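Local structure of type III secretion system effector HopBA1 (Pseudomonas syringae pv. aptata, 5T09) at residues D54-L59 and A81-K86; K71-G76 and A133-S138; R142-D147 and L163-A168; A172-A177 and D204-L209. The protein is a type III effector and virulence factor that enhances self-association of the Arabidopsis resistance protein RBA1, which recognises it and triggers plant cell death. All coordinates share one frame; numbering follows the deposited sequence.

Contact 1: residues D54-L59 and A81-K86; sequences DEHGKL and AVEFVK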
loop_
_atom_site.group_PDB
_atom_site.type_symbol
_atom_site.label_atom_id
_atom_site.label_comp_id
_atom_site.label_asym_id
_atom_site.label_seq_id
_atom_site.Cartn_x
_atom_site.Cartn_y
_atom_site.Cartn_z
ATOM N N ASP A 54 3.084 3.630 1.612
ATOM C CA ASP A 54 2.287 4.843 1.687
ATOM C C ASP A 54 3.014 5.917 2.479
ATOM O O ASP A 54 3.720 5.629 3.450
ATOM C CB ASP A 54 0.934 4.567 2.337
ATOM C CG ASP A 54 -0.066 5.667 2.068
ATOM O OD1 ASP A 54 -0.219 6.044 0.885
ATOM O OD2 ASP A 54 -0.682 6.167 3.034
ATOM N N GLU A 55 2.846 7.159 2.044
ATOM C CA GLU A 55 3.164 8.338 2.841
ATOM C C GLU A 55 1.820 8.976 3.166
ATOM O O GLU A 55 1.192 9.592 2.299
ATOM C CB GLU A 55 4.081 9.295 2.092
ATOM C CG GLU A 55 5.377 8.667 1.615
ATOM C CD GLU A 55 6.328 9.684 1.018
ATOM O OE1 GLU A 55 6.308 10.854 1.464
ATOM O OE2 GLU A 55 7.089 9.316 0.097
ATOM N N HIS A 56 1.366 8.799 4.403
ATOM C CA HIS A 56 0.021 9.222 4.766
ATOM C C HIS A 56 -0.136 10.718 4.528
ATOM O O HIS A 56 0.697 11.519 4.957
ATOM C CB HIS A 56 -0.268 8.887 6.231
ATOM C CG HIS A 56 -0.056 7.448 6.584
ATOM N ND1 HIS A 56 -0.341 6.414 5.719
ATOM C CD2 HIS A 56 0.419 6.871 7.714
ATOM C CE1 HIS A 56 -0.056 5.262 6.302
ATOM N NE2 HIS A 56 0.406 5.512 7.513
ATOM N N GLY A 57 -1.201 11.092 3.827
ATOM C CA GLY A 57 -1.516 12.480 3.575
ATOM C C GLY A 57 -1.117 12.982 2.203
ATOM O O GLY A 57 -1.553 14.071 1.811
ATOM N N LYS A 58 -0.317 12.223 1.461
ATOM C CA LYS A 58 0.189 12.667 0.168
ATOM C C LYS A 58 -0.781 12.234 -0.925
ATOM O O LYS A 58 -1.004 11.035 -1.125
ATOM C CB LYS A 58 1.588 12.106 -0.083
ATOM C CG LYS A 58 2.634 12.569 0.927
ATOM C CD LYS A 58 2.805 14.083 0.926
ATOM C CE LYS A 58 3.923 14.504 1.864
ATOM N NZ LYS A 58 4.112 15.975 1.889
ATOM N N LEU A 59 -1.345 13.215 -1.633
ATOM C CA LEU A 59 -2.402 12.949 -2.606
ATOM C C LEU A 59 -1.906 12.127 -3.791
ATOM O O LEU A 59 -2.682 11.371 -4.386
ATOM C CB LEU A 59 -2.986 14.274 -3.100
ATOM C CG LEU A 59 -3.597 15.175 -2.022
ATOM C CD1 LEU A 59 -3.775 16.593 -2.533
ATOM C CD2 LEU A 59 -4.926 14.614 -1.554
ATOM N N ALA A 81 -4.736 -5.299 -0.709
ATOM C CA ALA A 81 -4.837 -5.390 0.742
ATOM C C ALA A 81 -4.258 -4.117 1.345
ATOM O O ALA A 81 -3.104 -3.765 1.067
ATOM C CB ALA A 81 -4.099 -6.629 1.244
ATOM N N VAL A 82 -5.053 -3.420 2.159
ATOM C CA VAL A 82 -4.732 -2.055 2.563
ATOM C C VAL A 82 -4.712 -1.933 4.081
ATOM O O VAL A 82 -5.526 -2.546 4.783
ATOM C CB VAL A 82 -5.720 -1.039 1.953
ATOM C CG1 VAL A 82 -5.776 -1.215 0.444
ATOM C CG2 VAL A 82 -7.111 -1.177 2.576
ATOM N N GLU A 83 -3.782 -1.111 4.575
ATOM C CA GLU A 83 -3.689 -0.814 6.002
ATOM C C GLU A 83 -4.904 -0.044 6.504
ATOM O O GLU A 83 -5.228 -0.109 7.694
ATOM C CB GLU A 83 -2.422 -0.003 6.279
ATOM C CG GLU A 83 -2.310 0.521 7.709
ATOM C CD GLU A 83 -1.119 1.438 7.921
ATOM O OE1 GLU A 83 -0.510 1.880 6.925
ATOM O OE2 GLU A 83 -0.800 1.730 9.094
ATOM N N PHE A 84 -5.581 0.688 5.626
ATOM C CA PHE A 84 -6.600 1.631 6.071
ATOM C C PHE A 84 -7.827 0.944 6.654
ATOM O O PHE A 84 -8.642 1.612 7.298
ATOM C CB PHE A 84 -6.995 2.530 4.904
ATOM C CG PHE A 84 -5.817 3.092 4.160
ATOM C CD1 PHE A 84 -4.916 3.925 4.801
ATOM C CD2 PHE A 84 -5.605 2.778 2.828
ATOM C CE1 PHE A 84 -3.824 4.437 4.126
ATOM C CE2 PHE A 84 -4.520 3.290 2.145
ATOM C CZ PHE A 84 -3.627 4.121 2.795
ATOM N N VAL A 85 -7.968 -0.364 6.461
ATOM C CA VAL A 85 -9.099 -1.129 6.970
ATOM C C VAL A 85 -8.560 -2.241 7.852
ATOM O O VAL A 85 -7.605 -2.934 7.476
ATOM C CB VAL A 85 -9.952 -1.715 5.832
ATOM C CG1 VAL A 85 -11.140 -2.486 6.396
ATOM C CG2 VAL A 85 -10.422 -0.615 4.902
ATOM N N LYS A 86 -9.173 -2.412 9.015
ATOM C CA LYS A 86 -8.821 -3.511 9.896
ATOM C C LYS A 86 -9.405 -4.803 9.347
ATOM O O LYS A 86 -10.550 -4.838 8.889
ATOM C CB LYS A 86 -9.327 -3.240 11.311
ATOM C CG LYS A 86 -8.645 -2.038 11.946
ATOM C CD LYS A 86 -9.551 -1.276 12.897
ATOM C CE LYS A 86 -8.945 0.075 13.268
ATOM N NZ LYS A 86 -8.704 0.953 12.081
#
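Phe84 and Glu83 reach across to Asp54 and His56 at the ends of two sheet strands, and no hydrogen bond joins the two segments directly. The ring contact is edge-on: the CZ corner of Phe84 meets Asp54 OD2 at 3.6 Å, with Asp54 CG near the plane of the ring and the carboxylate turned 83° from it. Phe84 CE1 lies 4.3 Å from His56 ND1, approaching that ring obliquely. Trp112 and Trp188 meet the Phe84 ring edge-to-face.

Polar contacts gather on the imidazole. His56 ND1 donates to Asp54 OD2 over 2.7 Å, nearly in the plane of its own ring, to the anti side of the carboxylate. That bond should restrain the turning of the imidazole about chi2. At the same ring's edge Glu83 OE1 comes to 3.5 Å from His56 CE1, the two planes 59° apart. The glutamate gets there fully stretched, with CG anti to the backbone N (chi1 172°), and its oxygens are held by other partners: OE1 by the backbone N of Gly190, OE2 by a salt bridge to Arg162. Asp54 OD1 in turn takes a bond from Trp188 NE1.

This largely buried cluster of Asp54, His56, Glu83 and Phe84 sits at the carboxyl ends of parallel strands 49-54 and 77-82, where alpha/beta folds of this EreA/ChaN-like kind commonly place a functional pocket.

Contact 2: residues K71-G76 and A133-S138; sequences KLKNAG and AGIYVS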
loop_
_atom_site.group_PDB
_atom_site.type_symbol
_atom_site.label_atom_id
_atom_site.label_comp_id
_atom_site.label_asym_id
_atom_site.label_seq_id
_atom_site.Cartn_x
_atom_site.Cartn_y
_atom_site.Cartn_z
ATOM N N LYS A 71 -5.833 -0.952 -15.357
ATOM C CA LYS A 71 -4.644 -1.547 -15.958
ATOM C C LYS A 71 -4.011 -2.577 -15.030
ATOM O O LYS A 71 -3.514 -3.613 -15.491
ATOM C CB LYS A 71 -3.636 -0.457 -16.316
ATOM C CG LYS A 71 -4.046 0.388 -17.510
ATOM C CD LYS A 71 -2.983 1.415 -17.844
ATOM C CE LYS A 71 -3.439 2.355 -18.942
ATOM N NZ LYS A 71 -2.426 3.415 -19.202
ATOM N N LEU A 72 -4.013 -2.312 -13.722
ATOM C CA LEU A 72 -3.487 -3.293 -12.777
ATOM C C LEU A 72 -4.294 -4.584 -12.827
ATOM O O LEU A 72 -3.724 -5.681 -12.831
ATOM C CB LEU A 72 -3.483 -2.720 -11.362
ATOM C CG LEU A 72 -2.417 -1.660 -11.062
ATOM C CD1 LEU A 72 -2.688 -1.004 -9.723
ATOM C CD2 LEU A 72 -1.020 -2.271 -11.081
ATOM N N LYS A 73 -5.624 -4.475 -12.864
ATOM C CA LYS A 73 -6.461 -5.661 -13.004
ATOM C C LYS A 73 -6.077 -6.453 -14.248
ATOM O O LYS A 73 -5.919 -7.678 -14.197
ATOM C CB LYS A 73 -7.936 -5.256 -13.060
ATOM C CG LYS A 73 -8.899 -6.418 -13.266
ATOM C CD LYS A 73 -8.929 -7.342 -12.061
ATOM C CE LYS A 73 -9.737 -8.594 -12.351
ATOM N NZ LYS A 73 -9.856 -9.472 -11.155
ATOM N N ASN A 74 -5.924 -5.764 -15.381
ATOM C CA ASN A 74 -5.565 -6.443 -16.620
ATOM C C ASN A 74 -4.188 -7.087 -16.526
ATOM O O ASN A 74 -3.941 -8.120 -17.159
ATOM C CB ASN A 74 -5.617 -5.456 -17.786
ATOM C CG ASN A 74 -5.173 -6.074 -19.098
ATOM O OD1 ASN A 74 -3.997 -6.022 -19.456
ATOM N ND2 ASN A 74 -6.119 -6.659 -19.826
ATOM N N ALA A 75 -3.283 -6.500 -15.742
ATOM C CA ALA A 75 -1.955 -7.070 -15.558
ATOM C C ALA A 75 -1.965 -8.327 -14.697
ATOM O O ALA A 75 -0.931 -8.995 -14.600
ATOM C CB ALA A 75 -1.022 -6.030 -14.934
ATOM N N GLY A 76 -3.096 -8.659 -14.075
ATOM C CA GLY A 76 -3.205 -9.833 -13.230
ATOM C C GLY A 76 -3.405 -9.539 -11.759
ATOM O O GLY A 76 -3.426 -10.481 -10.958
ATOM N N ALA A 133 -13.118 -1.983 -10.555
ATOM C CA ALA A 133 -12.290 -2.557 -11.609
ATOM C C ALA A 133 -12.196 -4.075 -11.526
ATOM O O ALA A 133 -11.516 -4.684 -12.360
ATOM C CB ALA A 133 -10.882 -1.956 -11.557
ATOM N N GLY A 134 -12.854 -4.697 -10.551
ATOM C CA GLY A 134 -12.792 -6.132 -10.378
ATOM C C GLY A 134 -11.738 -6.616 -9.408
ATOM O O GLY A 134 -11.457 -7.821 -9.380
ATOM N N ILE A 135 -11.146 -5.724 -8.618
ATOM C CA ILE A 135 -10.116 -6.085 -7.651
ATOM C C ILE A 135 -10.760 -6.207 -6.277
ATOM O O ILE A 135 -11.474 -5.300 -5.832
ATOM C CB ILE A 135 -8.977 -5.048 -7.634
ATOM C CG1 ILE A 135 -8.289 -4.988 -9.001
ATOM C CG2 ILE A 135 -7.958 -5.382 -6.543
ATOM C CD1 ILE A 135 -7.287 -3.860 -9.138
ATOM N N TYR A 136 -10.499 -7.324 -5.604
ATOM C CA TYR A 136 -10.970 -7.526 -4.237
ATOM C C TYR A 136 -10.145 -6.676 -3.275
ATOM O O TYR A 136 -8.922 -6.834 -3.187
ATOM C CB TYR A 136 -10.878 -9.010 -3.883
ATOM C CG TYR A 136 -11.194 -9.355 -2.443
ATOM C CD1 TYR A 136 -12.194 -8.690 -1.744
ATOM C CD2 TYR A 136 -10.503 -10.370 -1.791
ATOM C CE1 TYR A 136 -12.481 -9.015 -0.427
ATOM C CE2 TYR A 136 -10.787 -10.704 -0.480
ATOM C CZ TYR A 136 -11.776 -10.024 0.197
ATOM O OH TYR A 136 -12.056 -10.355 1.501
ATOM N N VAL A 137 -10.811 -5.766 -2.564
ATOM C CA VAL A 137 -10.163 -4.869 -1.613
ATOM C C VAL A 137 -10.456 -5.376 -0.208
ATOM O O VAL A 137 -11.622 -5.533 0.170
ATOM C CB VAL A 137 -10.653 -3.420 -1.775
ATOM C CG1 VAL A 137 -9.832 -2.482 -0.904
ATOM C CG2 VAL A 137 -10.607 -2.981 -3.235
ATOM N N SER A 138 -9.408 -5.610 0.578
ATOM C CA SER A 138 -9.574 -6.103 1.937
ATOM C C SER A 138 -8.628 -5.357 2.864
ATOM O O SER A 138 -7.716 -4.649 2.426
ATOM C CB SER A 138 -9.321 -7.614 2.022
ATOM O OG SER A 138 -7.944 -7.900 1.839
#
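Lys73, near the end of helix 60-74, lies along the bend at Gly134 and Ile135 through which the chain passes from helix 117-132 into strand 136-141. Both helices finish in a Schellman motif, with Gly76 and Gly134 as their positive-phi residues. The contact therefore joins two helix exits of the alpha/beta fold, each leading into one of two neighbouring parallel strands, 77-82 and 136-141.

Lys73 gives the largest share of the buried surface. Its CG stands anti to the backbone N, and a bend at chi2 (68°) turns the rest of the chain along the loop instead of straight off the helix. The aliphatic part then runs over backbone oxygens, CG lying 3.3 Å from Ala133 O and CE 3.5 Å from Gly134 O. The ammonium makes a salt bridge with Asp78, at the start of strand 77-82, besides its bond to Gly134. A positive group beside the carbonyls of a helix terminus should be electrostatically favourable.

Ile135 meets the aliphatic part of Lys73. Its CG1 branch, set beside the backbone N, meets Lys73 CD at 3.9 Å, and CD1 comes to 4.1 Å from Lys73 N; the residue also packs on Leu80 of strand 77-82. The one hydrogen bond between the segments runs from Lys73 NZ to Gly134 O at 2.9 Å, the nitrogen standing 47° out of the carbonyl plane.

Contact 3: residues R142-D147 and L163-A168; sequences RKMAID and LALNVA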
loop_
_atom_site.group_PDB
_atom_site.type_symbol
_atom_site.label_atom_id
_atom_site.label_comp_id
_atom_site.label_asym_id
_atom_site.label_seq_id
_atom_site.Cartn_x
_atom_site.Cartn_y
_atom_site.Cartn_z
ATOM N N ARG A 142 -4.662 -4.313 12.319
ATOM C CA ARG A 142 -5.090 -4.903 13.576
ATOM C C ARG A 142 -4.993 -3.847 14.662
ATOM O O ARG A 142 -4.052 -3.047 14.674
ATOM C CB ARG A 142 -4.230 -6.119 13.937
ATOM C CG ARG A 142 -4.456 -6.654 15.339
ATOM C CD ARG A 142 -3.647 -7.910 15.552
ATOM N NE ARG A 142 -4.111 -8.991 14.685
ATOM C CZ ARG A 142 -4.679 -10.121 15.099
ATOM N NH1 ARG A 142 -4.855 -10.369 16.391
ATOM N NH2 ARG A 142 -5.062 -11.022 14.207
ATOM N N LYS A 143 -5.959 -3.856 15.576
ATOM C CA LYS A 143 -6.021 -2.818 16.596
ATOM C C LYS A 143 -4.783 -2.859 17.479
ATOM O O LYS A 143 -4.322 -3.929 17.885
ATOM C CB LYS A 143 -7.275 -2.982 17.454
ATOM C CG LYS A 143 -7.418 -1.903 18.524
ATOM C CD LYS A 143 -8.817 -1.872 19.122
ATOM C CE LYS A 143 -9.068 -0.577 19.885
ATOM N NZ LYS A 143 -8.148 -0.401 21.044
HETATM N N MSE A 144 -4.245 -1.680 17.771
HETATM C CA MSE A 144 -3.117 -1.547 18.682
HETATM C C MSE A 144 -2.990 -0.100 19.142
HETATM O O MSE A 144 -2.634 0.784 18.363
HETATM C CB MSE A 144 -1.821 -2.002 18.017
HETATM C CG MSE A 144 -0.676 -2.194 18.998
HETATM SE SE MSE A 144 1.066 -2.187 18.127
HETATM C CE MSE A 144 1.100 -0.325 17.567
ATOM N N ALA A 145 -3.280 0.135 20.417
ATOM C CA ALA A 145 -3.221 1.470 20.988
ATOM C C ALA A 145 -1.814 1.754 21.498
ATOM O O ALA A 145 -1.240 0.947 22.234
ATOM C CB ALA A 145 -4.230 1.611 22.127
ATOM N N ILE A 146 -1.265 2.898 21.095
ATOM C CA ILE A 146 0.001 3.397 21.620
ATOM C C ILE A 146 -0.105 4.910 21.731
ATOM O O ILE A 146 -0.692 5.567 20.865
ATOM C CB ILE A 146 1.201 2.997 20.734
ATOM C CG1 ILE A 146 1.357 1.473 20.676
ATOM C CG2 ILE A 146 2.491 3.636 21.248
ATOM C CD1 ILE A 146 1.734 0.815 21.996
ATOM N N ASP A 147 0.466 5.462 22.798
ATOM C CA ASP A 147 0.400 6.895 23.024
ATOM C C ASP A 147 1.232 7.642 21.983
ATOM O O ASP A 147 2.049 7.065 21.260
ATOM C CB ASP A 147 0.885 7.239 24.431
ATOM C CG ASP A 147 -0.195 7.057 25.479
ATOM O OD1 ASP A 147 -1.131 6.268 25.237
ATOM O OD2 ASP A 147 -0.107 7.707 26.543
ATOM N N LEU A 163 5.892 -1.834 13.913
ATOM C CA LEU A 163 6.414 -2.845 12.999
ATOM C C LEU A 163 6.161 -4.261 13.488
ATOM O O LEU A 163 6.246 -5.199 12.689
ATOM C CB LEU A 163 7.911 -2.636 12.774
ATOM C CG LEU A 163 8.240 -1.840 11.509
ATOM C CD1 LEU A 163 7.575 -0.469 11.526
ATOM C CD2 LEU A 163 9.746 -1.706 11.340
ATOM N N ALA A 164 5.843 -4.444 14.770
ATOM C CA ALA A 164 5.496 -5.776 15.253
ATOM C C ALA A 164 4.236 -6.309 14.586
ATOM O O ALA A 164 4.000 -7.522 14.610
ATOM C CB ALA A 164 5.313 -5.759 16.772
ATOM N N LEU A 165 3.429 -5.433 13.988
ATOM C CA LEU A 165 2.195 -5.845 13.334
ATOM C C LEU A 165 2.420 -6.426 11.946
ATOM O O LEU A 165 1.472 -6.957 11.363
ATOM C CB LEU A 165 1.239 -4.654 13.219
ATOM C CG LEU A 165 0.781 -4.003 14.522
ATOM C CD1 LEU A 165 -0.081 -2.790 14.216
ATOM C CD2 LEU A 165 0.024 -4.998 15.391
ATOM N N ASN A 166 3.635 -6.328 11.401
ATOM C CA ASN A 166 3.884 -6.816 10.048
ATOM C C ASN A 166 3.458 -8.269 9.898
ATOM O O ASN A 166 2.865 -8.650 8.883
ATOM C CB ASN A 166 5.364 -6.657 9.699
ATOM C CG ASN A 166 5.710 -5.255 9.256
ATOM O OD1 ASN A 166 4.942 -4.317 9.469
ATOM N ND2 ASN A 166 6.869 -5.104 8.623
ATOM N N VAL A 167 3.750 -9.095 10.902
ATOM C CA VAL A 167 3.408 -10.510 10.820
ATOM C C VAL A 167 1.904 -10.692 10.688
ATOM O O VAL A 167 1.440 -11.611 10.001
ATOM C CB VAL A 167 3.976 -11.258 12.044
ATOM C CG1 VAL A 167 3.267 -10.838 13.326
ATOM C CG2 VAL A 167 3.876 -12.745 11.841
ATOM N N ALA A 168 1.117 -9.816 11.320
ATOM C CA ALA A 168 -0.334 -9.935 11.261
ATOM C C ALA A 168 -0.892 -9.314 9.987
ATOM O O ALA A 168 -1.836 -9.846 9.395
ATOM C CB ALA A 168 -0.963 -9.281 12.491
#
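A bond of 3.1 Å from Asn166 N to Leu163 O closes the type I turn that presents Leu165 to Arg142 and Met144. Leu165 is buried and supplies the greater part of the apolar surface on its side. Its CG, set anti to its own carbonyl carbon (chi1 -61°), comes to 4.0 Å from the selenium SE of Met144, which was modelled as selenomethionine. Both leucine methyls are near as well, CD1 and CD2 each lying 4.1 Å from Met144 SE, so the selenium rests against the branch point of the leucine and the two chains cross obliquely. A bend at chi3 (67°) carries the methyl end of Met144 off to one side of this meeting point. Leu165 CD1 also touches the backbone, 4.0 Å from Arg142 O.

The loop 142-147 leads out of strand 136-141, at the edge of the sheet, and the chain then runs through helix 152-163 before the turn that opens helix 166-179. The contact thus ties the entry to this helical excursion to its exit. Met144 also packs on Arg162, near the end of helix 152-163, while Ile146 touches Tyr158 and Lys161 of the same helix.

At the other end of the contact the NE of Arg142 comes to 3.8 Å from Ala168 CB. The methyl approaches the guanidinium obliquely, and Arg142, exposed to solvent, also meets a crystal neighbour.

Contact 4: residues A172-A177 and D204-L209; sequences AATREA and DMRPGL. With K (potassium ion), chain B.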
loop_
_atom_site.group_PDB
_atom_site.type_symbol
_atom_site.label_atom_id
_atom_site.label_comp_id
_atom_site.label_asym_id
_atom_site.label_seq_id
_atom_site.Cartn_x
_atom_site.Cartn_y
_atom_site.Cartn_z
ATOM N N ALA A 172 -3.158 -11.502 7.261
ATOM C CA ALA A 172 -4.449 -11.063 6.740
ATOM C C ALA A 172 -4.410 -10.902 5.226
ATOM O O ALA A 172 -5.371 -11.256 4.534
ATOM C CB ALA A 172 -4.859 -9.750 7.402
ATOM N N ALA A 173 -3.317 -10.350 4.693
ATOM C CA ALA A 173 -3.207 -10.182 3.247
ATOM C C ALA A 173 -3.139 -11.530 2.546
ATOM O O ALA A 173 -3.714 -11.707 1.466
ATOM C CB ALA A 173 -1.977 -9.340 2.910
ATOM N N THR A 174 -2.438 -12.491 3.150
ATOM C CA THR A 174 -2.379 -13.839 2.599
ATOM C C THR A 174 -3.755 -14.488 2.593
ATOM O O THR A 174 -4.209 -15.006 1.567
ATOM C CB THR A 174 -1.400 -14.690 3.409
ATOM O OG1 THR A 174 -0.089 -14.121 3.332
ATOM C CG2 THR A 174 -1.368 -16.114 2.886
ATOM N N ARG A 175 -4.428 -14.483 3.746
ATOM C CA ARG A 175 -5.735 -15.118 3.862
ATOM C C ARG A 175 -6.688 -14.628 2.776
ATOM O O ARG A 175 -7.364 -15.426 2.119
ATOM C CB ARG A 175 -6.320 -14.840 5.248
ATOM C CG ARG A 175 -7.681 -15.487 5.500
ATOM C CD ARG A 175 -8.405 -14.804 6.652
ATOM N NE ARG A 175 -7.866 -15.189 7.955
ATOM C CZ ARG A 175 -8.430 -16.066 8.784
ATOM N NH1 ARG A 175 -9.570 -16.668 8.469
ATOM N NH2 ARG A 175 -7.850 -16.341 9.944
ATOM N N GLU A 176 -6.761 -13.311 2.583
ATOM C CA GLU A 176 -7.747 -12.759 1.662
ATOM C C GLU A 176 -7.347 -12.947 0.205
ATOM O O GLU A 176 -8.222 -13.118 -0.652
ATOM C CB GLU A 176 -7.976 -11.277 1.976
ATOM C CG GLU A 176 -8.604 -11.033 3.346
ATOM C CD GLU A 176 -9.769 -11.968 3.629
ATOM O OE1 GLU A 176 -10.587 -12.199 2.713
ATOM O OE2 GLU A 176 -9.850 -12.492 4.760
ATOM N N ALA A 177 -6.048 -12.924 -0.102
ATOM C CA ALA A 177 -5.610 -13.265 -1.452
ATOM C C ALA A 177 -6.027 -14.687 -1.810
ATOM O O ALA A 177 -6.569 -14.938 -2.895
ATOM C CB ALA A 177 -4.094 -13.102 -1.571
ATOM N N ASP A 204 9.183 -9.929 8.381
ATOM C CA ASP A 204 8.024 -10.704 8.825
ATOM C C ASP A 204 6.890 -10.697 7.806
ATOM O O ASP A 204 5.736 -10.941 8.166
ATOM C CB ASP A 204 7.505 -10.207 10.179
ATOM C CG ASP A 204 8.495 -10.441 11.305
ATOM O OD1 ASP A 204 9.176 -11.485 11.290
ATOM O OD2 ASP A 204 8.591 -9.578 12.203
HETATM N N MSE A 205 7.189 -10.416 6.539
HETATM C CA MSE A 205 6.182 -10.491 5.481
HETATM C C MSE A 205 6.744 -11.241 4.276
HETATM O O MSE A 205 7.951 -11.456 4.179
HETATM C CB MSE A 205 5.715 -9.087 5.072
HETATM C CG MSE A 205 5.359 -8.187 6.254
HETATM SE SE MSE A 205 4.580 -6.466 5.744
HETATM C CE MSE A 205 2.787 -7.095 5.289
ATOM N N ARG A 206 5.864 -11.641 3.361
ATOM C CA ARG A 206 6.289 -12.420 2.211
ATOM C C ARG A 206 7.159 -11.575 1.278
ATOM O O ARG A 206 6.951 -10.365 1.149
ATOM C CB ARG A 206 5.082 -12.936 1.438
ATOM C CG ARG A 206 4.178 -13.863 2.219
ATOM C CD ARG A 206 2.814 -13.929 1.561
ATOM N NE ARG A 206 2.129 -12.643 1.643
ATOM C CZ ARG A 206 1.040 -12.325 0.952
ATOM N NH1 ARG A 206 0.496 -13.199 0.117
ATOM N NH2 ARG A 206 0.493 -11.129 1.102
ATOM N N PRO A 207 8.126 -12.192 0.598
ATOM C CA PRO A 207 8.945 -11.432 -0.355
ATOM C C PRO A 207 8.086 -10.789 -1.434
ATOM O O PRO A 207 7.135 -11.388 -1.938
ATOM C CB PRO A 207 9.889 -12.488 -0.943
ATOM C CG PRO A 207 9.879 -13.610 0.033
ATOM C CD PRO A 207 8.516 -13.611 0.645
ATOM N N GLY A 208 8.430 -9.556 -1.783
ATOM C CA GLY A 208 7.720 -8.853 -2.835
ATOM C C GLY A 208 8.481 -7.615 -3.250
ATOM O O GLY A 208 9.403 -7.163 -2.567
ATOM N N LEU A 209 8.074 -7.073 -4.393
ATOM C CA LEU A 209 8.637 -5.829 -4.902
ATOM C C LEU A 209 8.071 -4.665 -4.096
ATOM O O LEU A 209 6.851 -4.492 -4.023
ATOM C CB LEU A 209 8.310 -5.691 -6.390
ATOM C CG LEU A 209 8.957 -4.588 -7.239
ATOM C CD1 LEU A 209 8.300 -3.233 -7.019
ATOM C CD2 LEU A 209 10.446 -4.510 -6.969
HETATM K K K B . 10.580 -10.982 4.165
#
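Next to a potassium site formed by main-chain oxygens, Arg206 crosses from the loop 204-209 to helix 166-179 and lays its guanidinium beside Thr174 and Ala173. Met205 O binds the potassium ion at 2.7 Å, and the carbonyls of Asp200 and Pro202 complete the protein ligands. The loop comes just before strand 209-214 of the mixed, mostly parallel sheet, and the helix packs over that sheet: Ala173 also rests on Ala81 and Ile140 of two of its strands.

Arg206 makes most of the contact. Its chain is bent at chi3 (-66°), which brings the planar end alongside Thr174 and Ala173. Thr174 OG1 lies over one face of the guanidinium, 3.0 Å above its plane and offset toward the rim. The oxygen is 3.2 Å from Arg206 NE and 3.4 Å from Arg206 NH1, but the angles are too poor for hydrogen bonds, so this is a face contact and not an in-plane bond.

Each group has its polar partner in Asp170, one turn back in the same helix: Arg206 NE forms a salt bridge with the carboxylate oxygen OD1 of Asp170, and Thr174 OG1 hydrogen-bonds to the backbone O of that residue, so Asp170 probably helps to position both. On the helix side, the methyl CB of Ala173 comes within 3.5 Å of Arg206 NH2.

From the N terminus, contact 1 closes the loop that runs from the end of strand 49-54 through helix 60-74 to the end of strand 77-82. Contact 2 opens inside that span, at 71-76, and closes at 133-138, so the two cross; they touch where Val82 N probably bonds to Ser138 O, joining neighbouring strands. Contacts 3 and 4 follow in series, the first bracketing helix 152-163, the second tying helix 166-179, which both use, to the loop before strand 209-214. Contact 4 reaches back to contact 1 through Ala173 and Ala81, and to contact 2 through Glu176 and Tyr136. Contacts 2 and 3 lie on opposite sides of the chain's centre.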